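PDB 1VE2: uroporphyrin-III C-methyltransferase from Thermus thermophilus, which probably catalyses the S-adenosyl-L-methionine-dependent C-methylation of uroporphyrinogen III, a step of porphyrin biosynthesis. Local coordinates for residues H17-L20 against K21-R24; G114-S117 against A118-A121. All blocks are in the same frame, centred on the assembly; numbering follows the deposited sequence.

Contact 1 (H17-L20 against K21-R24); sequences HLTL and KALR
With chi1 at 64°, T19 holds OG1 between its own backbone N and carbonyl carbon, which turns the hydroxyl oxygen to the first turn of helix 20-28. There it accepts from A22 N at 3.2 Å, N-H...O angle 160°: T19 is the N-cap, and its side chain takes up an amide that has no helical carbonyl before it. The CB of A22 lies 3.4 Å from the same OG1. Regular i to i+4 bonding starts at once, L23 N giving to T19 O at 3.1 Å and R24 N to L20 O at 3.1 Å. Beside the cap, L18 and L23 form a hydrophobic staple, the apolar pairing of the residue before an N-cap with the fourth residue after it. Their side chains cross at a slant, and L18 CD1 meets L23 CD2 at 3.5 Å, tight for two methyls, while L18 CD2 rests 4.0 Å from A22 CB. L20 CD2 comes to 4.1 Å from L23 CD1. L20 packs on P15, and L23 on L20, of the second subunit. The extended chain of K21 carries NZ to a salt bridge with E110. L45 also packs on L18 and L23; T19, K21 and A22 lie on V112 of strand 109-112, and A22 also on V8 of strand 4-9.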
ATOM      1  N   HIS A  17      -4.308   5.611 -11.495  1.00 19.47           N
ATOM      2  CA  HIS A  17      -4.114   4.796 -10.298  1.00 18.54           C
ATOM      3  C   HIS A  17      -5.189   5.018  -9.237  1.00 18.03           C
ATOM      4  O   HIS A  17      -5.148   4.401  -8.172  1.00 17.90           O
ATOM      5  CB  HIS A  17      -2.723   5.034  -9.706  1.00 18.36           C
ATOM      6  CG  HIS A  17      -1.616   4.663 -10.639  1.00 17.90           C
ATOM      7  ND1 HIS A  17      -1.424   3.372 -11.083  1.00 17.73           N
ATOM      8  CD2 HIS A  17      -0.691   5.421 -11.272  1.00 19.94           C
ATOM      9  CE1 HIS A  17      -0.431   3.351 -11.952  1.00 19.47           C
ATOM     10  NE2 HIS A  17       0.030   4.582 -12.086  1.00 21.66           N
ATOM     11  N   LEU A  18      -6.138   5.910  -9.518  1.00 17.62           N
ATOM     12  CA  LEU A  18      -7.248   6.146  -8.598  1.00 18.14           C
ATOM     13  C   LEU A  18      -8.075   4.865  -8.598  1.00 18.72           C
ATOM     14  O   LEU A  18      -8.107   4.169  -9.601  1.00 19.58           O
ATOM     15  CB  LEU A  18      -8.154   7.273  -9.102  1.00 19.24           C
ATOM     16  CG  LEU A  18      -7.771   8.723  -8.848  1.00 19.17           C
ATOM     17  CD1 LEU A  18      -8.748   9.659  -9.564  1.00 17.73           C
ATOM     18  CD2 LEU A  18      -7.783   8.971  -7.342  1.00 16.76           C
ATOM     19  N   THR A  19      -8.739   4.552  -7.492  1.00 17.75           N
ATOM     20  CA  THR A  19      -9.587   3.361  -7.461  1.00 18.19           C
ATOM     21  C   THR A  19     -10.947   3.779  -8.003  1.00 18.75           C
ATOM     22  O   THR A  19     -11.232   4.966  -8.113  1.00 17.62           O
ATOM     23  CB  THR A  19      -9.792   2.821  -6.041  1.00 17.15           C
ATOM     24  OG1 THR A  19     -10.491   3.795  -5.248  1.00 17.46           O
ATOM     25  CG2 THR A  19      -8.447   2.495  -5.407  1.00 16.28           C
ATOM     26  N   LEU A  20     -11.791   2.807  -8.323  1.00 17.50           N
ATOM     27  CA  LEU A  20     -13.107   3.120  -8.871  1.00 18.92           C
ATOM     28  C   LEU A  20     -13.979   3.887  -7.878  1.00 17.38           C
ATOM     29  O   LEU A  20     -14.743   4.770  -8.276  1.00 18.16           O
ATOM     30  CB  LEU A  20     -13.812   1.830  -9.317  1.00 19.58           C
ATOM     31  CG  LEU A  20     -13.049   0.953 -10.322  1.00 22.95           C
ATOM     32  CD1 LEU A  20     -13.993  -0.107 -10.888  1.00 21.74           C
ATOM     33  CD2 LEU A  20     -12.488   1.804 -11.460  1.00 23.36           C
ATOM     34  N   LYS A  21     -13.871   3.549  -6.594  1.00 16.62           N
ATOM     35  CA  LYS A  21     -14.651   4.230  -5.561  1.00 16.30           C
ATOM     36  C   LYS A  21     -14.182   5.674  -5.453  1.00 17.40           C
ATOM     37  O   LYS A  21     -14.989   6.603  -5.351  1.00 16.79           O
ATOM     38  CB  LYS A  21     -14.484   3.538  -4.200  1.00 16.94           C
ATOM     39  CG  LYS A  21     -15.392   4.116  -3.120  1.00 17.05           C
ATOM     40  CD  LYS A  21     -15.404   3.257  -1.876  1.00 18.82           C
ATOM     41  CE  LYS A  21     -16.315   3.853  -0.814  1.00 20.69           C
ATOM     42  NZ  LYS A  21     -16.374   3.009   0.423  1.00 22.06           N
ATOM     43  N   ALA A  22     -12.866   5.862  -5.465  1.00 16.45           N
ATOM     44  CA  ALA A  22     -12.320   7.210  -5.368  1.00 15.89           C
ATOM     45  C   ALA A  22     -12.885   8.069  -6.507  1.00 18.89           C
ATOM     46  O   ALA A  22     -13.255   9.226  -6.300  1.00 18.82           O
ATOM     47  CB  ALA A  22     -10.796   7.158  -5.426  1.00 15.39           C
ATOM     48  N   LEU A  23     -12.956   7.496  -7.702  1.00 18.09           N
ATOM     49  CA  LEU A  23     -13.494   8.212  -8.855  1.00 21.35           C
ATOM     50  C   LEU A  23     -14.935   8.634  -8.592  1.00 20.73           C
ATOM     51  O   LEU A  23     -15.304   9.777  -8.831  1.00 22.89           O
ATOM     52  CB  LEU A  23     -13.459   7.324 -10.103  1.00 23.11           C
ATOM     53  CG  LEU A  23     -12.101   6.954 -10.692  1.00 27.25           C
ATOM     54  CD1 LEU A  23     -12.296   5.919 -11.798  1.00 29.11           C
ATOM     55  CD2 LEU A  23     -11.432   8.202 -11.245  1.00 29.51           C
ATOM     56  N   ARG A  24     -15.751   7.710  -8.098  1.00 22.97           N
ATOM     57  CA  ARG A  24     -17.146   8.037  -7.836  1.00 24.23           C
ATOM     58  C   ARG A  24     -17.264   9.159  -6.825  1.00 24.17           C
ATOM     59  O   ARG A  24     -18.031  10.101  -7.026  1.00 23.15           O
ATOM     60  CB  ARG A  24     -17.925   6.818  -7.326  1.00 27.28           C
ATOM     61  CG  ARG A  24     -19.391   7.149  -7.003  1.00 33.34           C
ATOM     62  CD  ARG A  24     -20.181   5.938  -6.510  1.00 38.09           C
ATOM     63  NE  ARG A  24     -19.764   5.480  -5.183  1.00 41.95           N
ATOM     64  CZ  ARG A  24     -19.976   6.151  -4.051  1.00 42.96           C
ATOM     65  NH1 ARG A  24     -20.603   7.320  -4.074  1.00 43.01           N
ATOM     66  NH2 ARG A  24     -19.569   5.649  -2.893  1.00 42.73           N
TER

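Contact 2 (G114-S117 against A118-A121); sequences GVTS and AVGA
The backbone of V115 and T116 is extended, S117 bends to helical angles, and A118 turns the chain into helix 119-124, so that T116 CA comes within 4.7 Å of G120 CA. This is a helix N-terminus: A118 occupies the N-cap position, but its methyl cannot accept a bond, and T116, two residues earlier, supplies the side-chain acceptor. T116 OG1 takes the amide of G120 at 3.1 Å, with an N-H...O angle of 150°. It reaches that amide because chi1 of 63° sets it between the backbone N and the carbonyl carbon of T116, leaving CG2 anti to that carbon. V119 CB sits 3.4 Å from the same oxygen. The carbonyl of T116 adds a weak bond from A121 N, 3.4 Å long and bent to 128°. A valine in place of T116 would probably leave the G120 amide without its hydroxyl acceptor and the first turn less firmly tied to the loop. T116 also touches D88, whose carboxylate accepts from G114 N, and packs on V119 of the second subunit. A118 turns its methyl to V157 and L159 of strand 155-159. One branch of V115 leans on the bare backbone of G120, where a side-chain carbon would collide with both V115 CG1 and T116 O; CG1 stands just 3.3 Å from G120 CA.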
ATOM      1  N   GLY A 114      -6.147   4.264  -1.206  1.00 13.69           N
ATOM      2  CA  GLY A 114      -5.462   4.679  -2.413  1.00 14.44           C
ATOM      3  C   GLY A 114      -4.133   3.949  -2.517  1.00 13.52           C
ATOM      4  O   GLY A 114      -3.629   3.439  -1.522  1.00 14.50           O
ATOM      5  N   VAL A 115      -3.581   3.853  -3.721  1.00 14.32           N
ATOM      6  CA  VAL A 115      -2.279   3.213  -3.909  1.00 16.47           C
ATOM      7  C   VAL A 115      -1.284   4.140  -3.197  1.00 18.78           C
ATOM      8  O   VAL A 115      -1.207   5.326  -3.508  1.00 20.03           O
ATOM      9  CB  VAL A 115      -1.943   3.109  -5.424  1.00 18.76           C
ATOM     10  CG1 VAL A 115      -0.514   2.675  -5.619  1.00 21.44           C
ATOM     11  CG2 VAL A 115      -2.891   2.090  -6.091  1.00 18.33           C
ATOM     12  N   THR A 116      -0.533   3.601  -2.240  1.00 18.69           N
ATOM     13  CA  THR A 116       0.397   4.411  -1.448  1.00 18.39           C
ATOM     14  C   THR A 116       1.551   5.076  -2.175  1.00 19.75           C
ATOM     15  O   THR A 116       2.025   4.597  -3.210  1.00 20.76           O
ATOM     16  CB  THR A 116       0.987   3.604  -0.279  1.00 16.91           C
ATOM     17  OG1 THR A 116       1.758   2.509  -0.796  1.00 16.69           O
ATOM     18  CG2 THR A 116      -0.129   3.080   0.607  1.00 15.39           C
ATOM     19  N   SER A 117       1.987   6.189  -1.587  1.00 21.13           N
ATOM     20  CA  SER A 117       3.079   7.021  -2.089  1.00 25.54           C
ATOM     21  C   SER A 117       4.401   6.286  -2.089  1.00 27.38           C
ATOM     22  O   SER A 117       5.298   6.628  -2.856  1.00 29.39           O
ATOM     23  CB  SER A 117       3.226   8.280  -1.221  1.00 25.78           C
ATOM     24  OG  SER A 117       2.049   9.073  -1.231  1.00 29.04           O
ATOM     25  N   ALA A 118       4.526   5.294  -1.210  1.00 26.04           N
ATOM     26  CA  ALA A 118       5.747   4.513  -1.109  1.00 27.27           C
ATOM     27  C   ALA A 118       5.596   3.243  -1.932  1.00 27.29           C
ATOM     28  O   ALA A 118       5.918   3.224  -3.119  1.00 26.45           O
ATOM     29  CB  ALA A 118       6.035   4.168   0.355  1.00 27.10           C
ATOM     30  N   VAL A 119       5.076   2.196  -1.296  1.00 24.54           N
ATOM     31  CA  VAL A 119       4.865   0.900  -1.929  1.00 25.33           C
ATOM     32  C   VAL A 119       4.217   0.942  -3.313  1.00 25.40           C
ATOM     33  O   VAL A 119       4.634   0.233  -4.228  1.00 24.50           O
ATOM     34  CB  VAL A 119       4.013  -0.011  -1.009  1.00 27.50           C
ATOM     35  CG1 VAL A 119       3.712  -1.329  -1.699  1.00 28.09           C
ATOM     36  CG2 VAL A 119       4.756  -0.256   0.306  1.00 27.86           C
ATOM     37  N   GLY A 120       3.188   1.766  -3.462  1.00 26.23           N
ATOM     38  CA  GLY A 120       2.508   1.862  -4.739  1.00 24.75           C
ATOM     39  C   GLY A 120       3.399   2.377  -5.853  1.00 24.17           C
ATOM     40  O   GLY A 120       3.375   1.848  -6.964  1.00 23.34           O
ATOM     41  N   ALA A 121       4.185   3.412  -5.564  1.00 23.93           N
ATOM     42  CA  ALA A 121       5.077   3.986  -6.567  1.00 22.42           C
ATOM     43  C   ALA A 121       6.124   2.970  -6.998  1.00 21.86           C
ATOM     44  O   ALA A 121       6.396   2.807  -8.188  1.00 20.22           O
ATOM     45  CB  ALA A 121       5.760   5.239  -6.017  1.00 22.67           C
TER

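Overall arrangement
Contact 1 comes first along the chain, at the start of helix 20-28, which follows strand 4-9; contact 2 follows strand 109-112 and leads into helix 119-124. Their centres are about 14 Å apart. Strands 4-9 and 109-112 are neighbours in the parallel five-stranded sheet, so the helix starts of both contacts follow adjacent strands, and the two contacts meet where H17 O lies 3.8 Å from V115 CG2. Contact 1 lies toward the outside of the chain, against the parallel sheet, whereas contact 2 is buried near its centre, where the chain passes from that sheet to the mixed one. Both also touch the second subunit, and V115 packs on T19 of that subunit, so the loop before helix 119-124 meets the cap of helix 20-28 of the other subunit.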